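Local coordinates for protein dual oxidase maturation factor 1 (Mus musculus, PDB 6WXU) that may be required for the maturation of the dual oxidase DUOX1 and for its transport from the endoplasmic reticulum to the plasma membrane, at residues B[29-34]-B[59-64]; B[54-59]-B[196-201]; B[188-193]-B[207-212]. All coordinates share one frame; numbering follows the deposited sequence.

Three pairings of transmembrane helices are compared. Contacts 1 and 3 are partly buried, apolar and made by antiparallel helices; contact 2 is a smaller surface contact, carried by one arginine and a backbone carbonyl. Helix 50-72 serves contacts 1 and 2, which share T59, and helix 170-199 serves contacts 2 and 3, so the series runs from helix 22-41 to helix 203-224. W191 of contact 3 also packs on I63 and G64 of contact 1 and gives S60 O a weak hydrogen bond, while M197 of contact 2 touches M209 of contact 3. The only hydrogen bond across a contact, also weak, lies where helix 170-199 ends; contacts 1 and 3 rest mainly on apolar packing.

Contact 1. Residues B[29-34]-B[59-64]; sequences TIFLTA and TSLFIG. With PLC (diundecyl phosphatidyl choline), chain O.
F31 brings the CD2-CE2 side of its ring against L61: CD2 lies 3.6 Å from L61 CG, which sits at the ring edge and in its plane. The next ring atom, CE2, is 3.5 Å from the backbone oxygen L61 O, and CZ reaches on to the carbonyl carbon of G64, where the second helix presents no side chain. A chi1 of -77° swings CG of F31 to the side opposite the carbonyl carbon, on a CB that already points toward helix 50-72. One turn later A34 CB meets L61 CD2 at 3.8 Å, so L61 is touched through CG by a ring and through CD2 by a methyl. These are flanks of an antiparallel pair of transmembrane helices, 22-41 and 50-72; the axes of segments 29-34 and 59-64 run at 171° and come within 10.8 Å, a spacing bridged by F31 and L61 reaching out from either helix. Were the F31 ring lost to an alanine, the flank of L61 and the backbone at G64 would probably lose their cover, leaving chiefly the A34 methyl against L61. T29, I30 and T33, which make no contact with 59-64, meet diundecyl phosphatidyl choline. T29 OG1 lies 3.5 Å from C7' of one acyl chain of the lipid, whereas I30 CD1 lies 3.7 Å from C7B of the other. T33 OG1 approaches the first chain near its end while donating to T29 O at 2.9 Å; that oxygen also accepts T33 N, the two donors arriving from opposite faces of the carbonyl plane. T29 OG1 is itself hydrogen-bonded to the turn before it, at A25 O and V26 O. Across helix 50-72, I63 packs on L260 and C261 of helix 249-273.

Contact 2. Residues B[54-59]-B[196-201]; sequences LLRVVT and VMLSMP
R56 spans the gap to L198 and S199 with an extended side chain, its CG anti to the backbone N (chi1 173°) and its later torsions all near 180°. That length is needed, since even the closest pair of CA atoms, R56 CA and L198 CA, is 10.4 Å apart. Along segment 196-201, V196 comes first and contributes its carbonyl: V196 O accepts S199 OG at 2.8 Å, the donor lying in the carbonyl plane on a lone pair. M197 turns to other neighbours, packing on Y205 and M209 of helix 203-224 and on an apolar side chain of another protein chain. L198 offers R56 its carbonyl oxygen. R56 NH2 lies 2.9 Å from L198 O, but the N-H...O angle of 126° makes this a weak, bent hydrogen bond, and the same NH2 is 3.7 Å from L198 CB. The carbonyl meets the guanidinium at its edge, near its plane. The backbone N of S199 also lies near that plane, in no more than van der Waals proximity to R56 NH2. The S199 hydroxyl, which donates to V196 O, receives a weak bond from M200 N. The helix ends before M200, where the backbone turns extended, and the CB bonds of M200 and P201 point away from segment 54-59. The contact therefore joins the flank of helix 50-72 to the last turn of helix 170-199, two transmembrane helices far apart in sequence. With 92 Å² buried and one weak hydrogen bond, it is a slight, mainly polar contact. Carbonyls at the C-terminal end of a helix carry the negative end of its dipole, and the positive charge of R56 is likely to be favourable beside L198 O.

Contact 3. Residues B[188-193]-B[207-212]; sequences FLCWLL and GHMLLA
C190 and M209 mark the closest backbone approach of the two segments, their CA atoms 6.2 Å apart, where local axes 8.5 Å from each other run antiparallel at 165°. Helices 170-199 and 203-224 follow one another in the chain with a short turn between them, so the pair is a transmembrane helical hairpin and this contact lies near its closed end. M209 does most of the work from the second helix. Its chain is bent at both chi2 (-63°) and chi3 (-74°), and this folding carries the terminal methyl to the flank of helix 170-199. There M209 CE rests 3.6 Å from L193 CB and 3.8 Å from L193 CD1, the two side chains lying obliquely across each other. The same methyl stays 4.1 Å from C190 O, so one carbon touches residues three positions apart on the opposing helix. M209 also packs on A194 and M197, further along that helix. From the first helix, C190 points toward its partner and also meets T213 and F216 of helix 203-224, which helps to bury it. L210 and L211 pack on helix 249-273, and W191 on I63 of helix 50-72. A212 follows M209 by about a turn, and its CB lies 4.0 Å from the sulfur C190 SG.

Contact 1. Residues B[29-34]-B[59-64]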
loop_
_atom_site.group_PDB
_atom_site.type_symbol
_atom_site.label_atom_id
_atom_site.label_comp_id
_atom_site.label_asym_id
_atom_site.label_seq_id
_atom_site.Cartn_x
_atom_site.Cartn_y
_atom_site.Cartn_z
ATOM N N THR B 29 -22.905 6.966 26.795
ATOM C CA THR B 29 -24.295 6.616 26.516
ATOM C C THR B 29 -24.676 5.290 27.161
ATOM O O THR B 29 -25.790 5.146 27.673
ATOM C CB THR B 29 -24.544 6.558 25.012
ATOM O OG1 THR B 29 -23.594 5.677 24.404
ATOM C CG2 THR B 29 -24.420 7.939 24.400
ATOM N N ILE B 30 -23.767 4.313 27.150
ATOM C CA ILE B 30 -24.067 3.016 27.753
ATOM C C ILE B 30 -24.352 3.173 29.240
ATOM O O ILE B 30 -25.353 2.663 29.760
ATOM C CB ILE B 30 -22.913 2.030 27.509
ATOM C CG1 ILE B 30 -22.942 1.517 26.073
ATOM C CG2 ILE B 30 -22.988 0.883 28.488
ATOM C CD1 ILE B 30 -21.858 0.515 25.781
ATOM N N PHE B 31 -23.480 3.888 29.949
ATOM C CA PHE B 31 -23.675 3.994 31.388
ATOM C C PHE B 31 -24.810 4.943 31.753
ATOM O O PHE B 31 -25.461 4.744 32.784
ATOM C CB PHE B 31 -22.367 4.391 32.061
ATOM C CG PHE B 31 -21.395 3.250 32.171
ATOM C CD1 PHE B 31 -20.559 2.928 31.119
ATOM C CD2 PHE B 31 -21.346 2.474 33.315
ATOM C CE1 PHE B 31 -19.680 1.868 31.215
ATOM C CE2 PHE B 31 -20.468 1.415 33.414
ATOM C CZ PHE B 31 -19.636 1.113 32.363
ATOM N N LEU B 32 -25.103 5.941 30.919
ATOM C CA LEU B 32 -26.303 6.738 31.154
ATOM C C LEU B 32 -27.562 5.906 30.954
ATOM O O LEU B 32 -28.549 6.078 31.679
ATOM C CB LEU B 32 -26.321 7.959 30.241
ATOM C CG LEU B 32 -25.481 9.143 30.706
ATOM C CD1 LEU B 32 -25.599 10.290 29.725
ATOM C CD2 LEU B 32 -25.916 9.578 32.089
ATOM N N THR B 33 -27.549 4.999 29.976
ATOM C CA THR B 33 -28.691 4.117 29.765
ATOM C C THR B 33 -28.915 3.217 30.972
ATOM O O THR B 33 -30.050 3.048 31.435
ATOM C CB THR B 33 -28.475 3.280 28.506
ATOM O OG1 THR B 33 -28.443 4.138 27.362
ATOM C CG2 THR B 33 -29.588 2.276 28.344
ATOM N N ALA B 34 -27.838 2.625 31.492
ATOM C CA ALA B 34 -27.965 1.784 32.678
ATOM C C ALA B 34 -28.487 2.582 33.868
ATOM O O ALA B 34 -29.330 2.095 34.634
ATOM C CB ALA B 34 -26.621 1.141 33.008
ATOM N N THR B 59 -22.003 4.471 42.459
ATOM C CA THR B 59 -20.548 4.450 42.570
ATOM C C THR B 59 -19.959 3.242 41.856
ATOM O O THR B 59 -18.904 3.342 41.222
ATOM C CB THR B 59 -20.121 4.462 44.035
ATOM O OG1 THR B 59 -20.502 3.230 44.658
ATOM C CG2 THR B 59 -20.778 5.620 44.761
ATOM N N SER B 60 -20.623 2.093 41.942
ATOM C CA SER B 60 -20.125 0.919 41.240
ATOM C C SER B 60 -20.061 1.171 39.741
ATOM O O SER B 60 -19.021 0.935 39.114
ATOM C CB SER B 60 -21.022 -0.279 41.562
ATOM O OG SER B 60 -20.560 -1.506 41.020
ATOM N N LEU B 61 -21.127 1.743 39.177
ATOM C CA LEU B 61 -21.165 2.066 37.755
ATOM C C LEU B 61 -20.132 3.122 37.389
ATOM O O LEU B 61 -19.460 3.000 36.361
ATOM C CB LEU B 61 -22.563 2.548 37.377
ATOM C CG LEU B 61 -23.248 1.774 36.257
ATOM C CD1 LEU B 61 -23.291 0.297 36.586
ATOM C CD2 LEU B 61 -24.638 2.314 36.047
ATOM N N PHE B 62 -19.981 4.155 38.219
ATOM C CA PHE B 62 -19.009 5.204 37.928
ATOM C C PHE B 62 -17.590 4.651 37.904
ATOM O O PHE B 62 -16.803 4.986 37.013
ATOM C CB PHE B 62 -19.139 6.331 38.952
ATOM C CG PHE B 62 -17.992 7.297 38.950
ATOM C CD1 PHE B 62 -17.928 8.319 38.020
ATOM C CD2 PHE B 62 -16.984 7.197 39.893
ATOM C CE1 PHE B 62 -16.877 9.211 38.023
ATOM C CE2 PHE B 62 -15.930 8.088 39.901
ATOM C CZ PHE B 62 -15.877 9.096 38.965
ATOM N N ILE B 63 -17.247 3.796 38.868
ATOM C CA ILE B 63 -15.910 3.211 38.891
ATOM C C ILE B 63 -15.695 2.328 37.671
ATOM O O ILE B 63 -14.650 2.397 37.011
ATOM C CB ILE B 63 -15.687 2.435 40.200
ATOM C CG1 ILE B 63 -15.637 3.395 41.385
ATOM C CG2 ILE B 63 -14.412 1.648 40.131
ATOM C CD1 ILE B 63 -15.558 2.702 42.715
ATOM N N GLY B 64 -16.684 1.502 37.332
ATOM C CA GLY B 64 -16.542 0.651 36.166
ATOM C C GLY B 64 -16.407 1.430 34.876
ATOM O O GLY B 64 -15.723 0.988 33.951
HETATM C C1 PLC O . -17.277 4.072 14.746
HETATM C C2 PLC O . -17.817 3.393 15.984
HETATM C C3 PLC O . -16.686 2.951 16.857
HETATM C C4 PLC O . -12.534 4.984 14.931
HETATM C C5 PLC O . -12.501 4.838 16.459
HETATM C C6 PLC O . -12.706 7.208 17.025
HETATM C C7 PLC O . -11.710 5.777 18.539
HETATM C C8 PLC O . -10.537 6.256 16.523
HETATM C "C'" PLC O . -19.980 4.012 16.935
HETATM C "C1'" PLC O . -20.955 4.943 17.581
HETATM C "C2'" PLC O . -22.352 4.363 17.471
HETATM C "C3'" PLC O . -23.215 4.405 18.728
HETATM C "C4'" PLC O . -23.322 3.073 19.467
HETATM C "C5'" PLC O . -24.578 3.203 20.291
HETATM C "C6'" PLC O . -24.551 2.564 21.650
HETATM C "C7'" PLC O . -25.433 3.423 22.542
HETATM C "C8'" PLC O . -26.301 2.672 23.548
HETATM C "C9'" PLC O . -27.747 2.492 23.103
HETATM C "CA'" PLC O . -28.725 3.516 23.617
HETATM C "CB'" PLC O . -30.129 3.068 23.347
HETATM C CB PLC O . -16.494 1.984 19.104
HETATM C C1B PLC O . -17.138 1.229 20.225
HETATM C C2B PLC O . -16.108 0.614 21.145
HETATM C C3B PLC O . -16.709 0.469 22.529
HETATM C C4B PLC O . -15.717 -0.198 23.446
HETATM C C5B PLC O . -16.448 -1.096 24.416
HETATM C C6B PLC O . -17.288 -0.236 25.325
HETATM C C7B PLC O . -18.515 -0.980 25.802
HETATM C C8B PLC O . -18.135 -2.166 26.658
HETATM C C9B PLC O . -19.206 -2.413 27.715
HETATM C CAA PLC O . -18.778 -3.508 28.664
HETATM C CBA PLC O . -17.820 -4.449 27.972
HETATM O "O'" PLC O . -20.325 2.933 16.609
HETATM O OB PLC O . -15.323 2.236 19.085
HETATM O O2 PLC O . -18.598 4.326 16.725
HETATM O O3 PLC O . -17.289 2.431 18.005
HETATM O O1P PLC O . -15.059 6.213 14.684
HETATM O O2P PLC O . -15.085 5.023 12.431
HETATM O O3P PLC O . -15.898 3.835 14.516
HETATM O O4P PLC O . -13.605 4.288 14.285
HETATM N N PLC O . -11.865 6.010 17.103
HETATM P P PLC O . -14.982 4.973 13.893
#

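Contact 2. Residues B[54-59]-B[196-201]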
loop_
_atom_site.group_PDB
_atom_site.type_symbol
_atom_site.label_atom_id
_atom_site.label_comp_id
_atom_site.label_asym_id
_atom_site.label_seq_id
_atom_site.Cartn_x
_atom_site.Cartn_y
_atom_site.Cartn_z
ATOM N N LEU B 54 -29.164 3.312 45.790
ATOM C CA LEU B 54 -28.773 4.352 44.848
ATOM C C LEU B 54 -27.268 4.584 44.883
ATOM O O LEU B 54 -26.604 4.570 43.841
ATOM C CB LEU B 54 -29.533 5.639 45.156
ATOM C CG LEU B 54 -29.391 6.764 44.133
ATOM C CD1 LEU B 54 -30.024 6.357 42.818
ATOM C CD2 LEU B 54 -30.013 8.042 44.658
ATOM N N LEU B 55 -26.706 4.785 46.076
ATOM C CA LEU B 55 -25.266 5.007 46.172
ATOM C C LEU B 55 -24.489 3.776 45.727
ATOM O O LEU B 55 -23.511 3.885 44.975
ATOM C CB LEU B 55 -24.887 5.389 47.600
ATOM C CG LEU B 55 -25.580 6.628 48.164
ATOM C CD1 LEU B 55 -24.996 7.007 49.516
ATOM C CD2 LEU B 55 -25.490 7.792 47.192
ATOM N N ARG B 56 -24.917 2.593 46.170
ATOM C CA ARG B 56 -24.179 1.374 45.867
ATOM C C ARG B 56 -24.167 1.079 44.374
ATOM O O ARG B 56 -23.209 0.485 43.869
ATOM C CB ARG B 56 -24.773 0.199 46.644
ATOM C CG ARG B 56 -24.198 -1.152 46.270
ATOM C CD ARG B 56 -24.836 -2.253 47.078
ATOM N NE ARG B 56 -24.368 -3.567 46.655
ATOM C CZ ARG B 56 -24.667 -4.698 47.281
ATOM N NH1 ARG B 56 -25.435 -4.674 48.361
ATOM N NH2 ARG B 56 -24.199 -5.854 46.829
ATOM N N VAL B 57 -25.198 1.494 43.647
ATOM C CA VAL B 57 -25.192 1.254 42.209
ATOM C C VAL B 57 -24.534 2.399 41.440
ATOM O O VAL B 57 -23.844 2.154 40.444
ATOM C CB VAL B 57 -26.618 0.984 41.703
ATOM C CG1 VAL B 57 -27.449 2.255 41.695
ATOM C CG2 VAL B 57 -26.571 0.369 40.328
ATOM N N VAL B 58 -24.664 3.635 41.919
ATOM C CA VAL B 58 -24.083 4.768 41.207
ATOM C C VAL B 58 -22.564 4.716 41.272
ATOM O O VAL B 58 -21.883 4.886 40.255
ATOM C CB VAL B 58 -24.634 6.095 41.760
ATOM C CG1 VAL B 58 -23.734 7.260 41.374
ATOM C CG2 VAL B 58 -26.039 6.333 41.239
ATOM N N THR B 59 -22.003 4.471 42.459
ATOM C CA THR B 59 -20.548 4.450 42.570
ATOM C C THR B 59 -19.959 3.242 41.856
ATOM O O THR B 59 -18.904 3.342 41.222
ATOM C CB THR B 59 -20.121 4.462 44.035
ATOM O OG1 THR B 59 -20.502 3.230 44.658
ATOM C CG2 THR B 59 -20.778 5.620 44.761
ATOM N N VAL B 196 -19.941 -9.135 41.244
ATOM C CA VAL B 196 -20.567 -10.450 41.327
ATOM C C VAL B 196 -20.565 -10.950 42.765
ATOM O O VAL B 196 -21.613 -11.304 43.316
ATOM C CB VAL B 196 -19.873 -11.448 40.385
ATOM C CG1 VAL B 196 -20.249 -12.868 40.755
ATOM C CG2 VAL B 196 -20.257 -11.163 38.945
ATOM N N MET B 197 -19.393 -10.983 43.397
ATOM C CA MET B 197 -19.271 -11.492 44.755
ATOM C C MET B 197 -19.795 -10.529 45.808
ATOM O O MET B 197 -19.680 -10.824 47.000
ATOM C CB MET B 197 -17.817 -11.845 45.055
ATOM C CG MET B 197 -17.268 -12.917 44.138
ATOM S SD MET B 197 -15.941 -13.869 44.882
ATOM C CE MET B 197 -14.752 -12.576 45.185
ATOM N N LEU B 198 -20.351 -9.391 45.406
ATOM C CA LEU B 198 -21.114 -8.556 46.321
ATOM C C LEU B 198 -22.612 -8.791 46.221
ATOM O O LEU B 198 -23.326 -8.579 47.205
ATOM C CB LEU B 198 -20.821 -7.075 46.067
ATOM C CG LEU B 198 -19.684 -6.472 46.886
ATOM C CD1 LEU B 198 -19.394 -5.064 46.418
ATOM C CD2 LEU B 198 -20.055 -6.476 48.353
ATOM N N SER B 199 -23.108 -9.217 45.055
ATOM C CA SER B 199 -24.534 -9.491 44.907
ATOM C C SER B 199 -24.956 -10.629 45.824
ATOM O O SER B 199 -25.763 -10.439 46.739
ATOM C CB SER B 199 -24.868 -9.819 43.450
ATOM O OG SER B 199 -24.404 -11.110 43.112
ATOM N N MET B 200 -24.416 -11.824 45.595
ATOM C CA MET B 200 -24.581 -12.891 46.562
ATOM C C MET B 200 -23.859 -12.504 47.849
ATOM O O MET B 200 -22.826 -11.834 47.809
ATOM C CB MET B 200 -24.036 -14.210 46.025
ATOM C CG MET B 200 -22.525 -14.279 45.905
ATOM S SD MET B 200 -21.978 -15.835 45.181
ATOM C CE MET B 200 -20.210 -15.721 45.395
ATOM N N PRO B 201 -24.393 -12.881 49.002
ATOM C CA PRO B 201 -23.831 -12.347 50.247
ATOM C C PRO B 201 -22.466 -12.935 50.550
ATOM O O PRO B 201 -22.345 -14.043 51.083
ATOM C CB PRO B 201 -24.864 -12.754 51.305
ATOM C CG PRO B 201 -26.101 -13.124 50.531
ATOM C CD PRO B 201 -25.615 -13.666 49.233
#

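Contact 3. Residues B[188-193]-B[207-212]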
loop_
_atom_site.group_PDB
_atom_site.type_symbol
_atom_site.label_atom_id
_atom_site.label_comp_id
_atom_site.label_asym_id
_atom_site.label_seq_id
_atom_site.Cartn_x
_atom_site.Cartn_y
_atom_site.Cartn_z
ATOM N N PHE B 188 -10.271 -3.958 35.625
ATOM C CA PHE B 188 -11.653 -4.083 35.174
ATOM C C PHE B 188 -12.217 -5.458 35.504
ATOM O O PHE B 188 -13.370 -5.581 35.940
ATOM C CB PHE B 188 -11.730 -3.813 33.675
ATOM C CG PHE B 188 -13.119 -3.828 33.125
ATOM C CD1 PHE B 188 -13.999 -2.803 33.409
ATOM C CD2 PHE B 188 -13.537 -4.852 32.302
ATOM C CE1 PHE B 188 -15.273 -2.810 32.898
ATOM C CE2 PHE B 188 -14.810 -4.862 31.786
ATOM C CZ PHE B 188 -15.679 -3.840 32.085
ATOM N N LEU B 189 -11.417 -6.507 35.301
ATOM C CA LEU B 189 -11.858 -7.850 35.665
ATOM C C LEU B 189 -12.134 -7.955 37.158
ATOM O O LEU B 189 -13.124 -8.571 37.576
ATOM C CB LEU B 189 -10.804 -8.868 35.248
ATOM C CG LEU B 189 -11.154 -10.335 35.461
ATOM C CD1 LEU B 189 -12.131 -10.791 34.397
ATOM C CD2 LEU B 189 -9.894 -11.175 35.438
ATOM N N CYS B 190 -11.270 -7.361 37.981
ATOM C CA CYS B 190 -11.501 -7.368 39.420
ATOM C C CYS B 190 -12.761 -6.602 39.793
ATOM O O CYS B 190 -13.443 -6.968 40.753
ATOM C CB CYS B 190 -10.295 -6.787 40.153
ATOM S SG CYS B 190 -8.782 -7.740 39.969
ATOM N N TRP B 191 -13.092 -5.541 39.056
ATOM C CA TRP B 191 -14.331 -4.821 39.332
ATOM C C TRP B 191 -15.547 -5.680 39.016
ATOM O O TRP B 191 -16.524 -5.689 39.775
ATOM C CB TRP B 191 -14.372 -3.521 38.533
ATOM C CG TRP B 191 -15.690 -2.822 38.565
ATOM C CD1 TRP B 191 -16.182 -2.049 39.570
ATOM C CD2 TRP B 191 -16.678 -2.813 37.533
ATOM N NE1 TRP B 191 -17.420 -1.566 39.233
ATOM C CE2 TRP B 191 -17.747 -2.023 37.984
ATOM C CE3 TRP B 191 -16.764 -3.403 36.271
ATOM C CZ2 TRP B 191 -18.886 -1.808 37.222
ATOM C CZ3 TRP B 191 -17.895 -3.189 35.518
ATOM C CH2 TRP B 191 -18.940 -2.399 35.994
ATOM N N LEU B 192 -15.507 -6.401 37.894
ATOM C CA LEU B 192 -16.589 -7.327 37.573
ATOM C C LEU B 192 -16.769 -8.362 38.675
ATOM O O LEU B 192 -17.888 -8.603 39.143
ATOM C CB LEU B 192 -16.317 -8.016 36.239
ATOM C CG LEU B 192 -16.586 -7.225 34.967
ATOM C CD1 LEU B 192 -16.320 -8.095 33.762
ATOM C CD2 LEU B 192 -18.012 -6.730 34.962
ATOM N N LEU B 193 -15.672 -8.985 39.107
ATOM C CA LEU B 193 -15.774 -9.991 40.158
ATOM C C LEU B 193 -16.228 -9.392 41.480
ATOM O O LEU B 193 -16.901 -10.069 42.259
ATOM C CB LEU B 193 -14.442 -10.707 40.344
ATOM C CG LEU B 193 -14.149 -11.822 39.347
ATOM C CD1 LEU B 193 -12.858 -12.521 39.711
ATOM C CD2 LEU B 193 -15.300 -12.805 39.317
ATOM N N GLY B 207 -15.182 -6.950 49.791
ATOM C CA GLY B 207 -14.291 -5.944 50.334
ATOM C C GLY B 207 -12.830 -6.197 50.034
ATOM O O GLY B 207 -12.020 -5.269 50.113
ATOM N N HIS B 208 -12.470 -7.433 49.700
ATOM C CA HIS B 208 -11.096 -7.739 49.335
ATOM C C HIS B 208 -10.843 -7.655 47.838
ATOM O O HIS B 208 -9.687 -7.524 47.428
ATOM C CB HIS B 208 -10.711 -9.132 49.834
ATOM C CG HIS B 208 -10.333 -9.169 51.282
ATOM N ND1 HIS B 208 -9.059 -9.468 51.708
ATOM C CD2 HIS B 208 -11.059 -8.934 52.400
ATOM C CE1 HIS B 208 -9.016 -9.423 53.028
ATOM N NE2 HIS B 208 -10.217 -9.102 53.472
ATOM N N MET B 209 -11.885 -7.738 47.014
ATOM C CA MET B 209 -11.694 -7.506 45.589
ATOM C C MET B 209 -11.688 -6.021 45.257
ATOM O O MET B 209 -11.107 -5.621 44.242
ATOM C CB MET B 209 -12.771 -8.221 44.780
ATOM C CG MET B 209 -12.688 -9.723 44.861
ATOM S SD MET B 209 -11.171 -10.399 44.167
ATOM C CE MET B 209 -11.498 -10.209 42.422
ATOM N N LEU B 210 -12.322 -5.190 46.086
ATOM C CA LEU B 210 -12.222 -3.749 45.869
ATOM C C LEU B 210 -10.786 -3.264 46.038
ATOM O O LEU B 210 -10.320 -2.395 45.289
ATOM C CB LEU B 210 -13.157 -3.001 46.817
ATOM C CG LEU B 210 -14.636 -3.034 46.437
ATOM C CD1 LEU B 210 -15.464 -2.251 47.434
ATOM C CD2 LEU B 210 -14.825 -2.484 45.044
ATOM N N LEU B 211 -10.065 -3.819 47.014
ATOM C CA LEU B 211 -8.665 -3.453 47.201
ATOM C C LEU B 211 -7.833 -3.796 45.973
ATOM O O LEU B 211 -6.931 -3.041 45.597
ATOM C CB LEU B 211 -8.100 -4.149 48.435
ATOM C CG LEU B 211 -8.469 -3.535 49.779
ATOM C CD1 LEU B 211 -7.896 -4.369 50.900
ATOM C CD2 LEU B 211 -7.946 -2.124 49.857
ATOM N N ALA B 212 -8.111 -4.933 45.336
ATOM C CA ALA B 212 -7.400 -5.277 44.112
ATOM C C ALA B 212 -7.766 -4.327 42.982
ATOM O O ALA B 212 -6.897 -3.910 42.206
ATOM C CB ALA B 212 -7.700 -6.719 43.720
#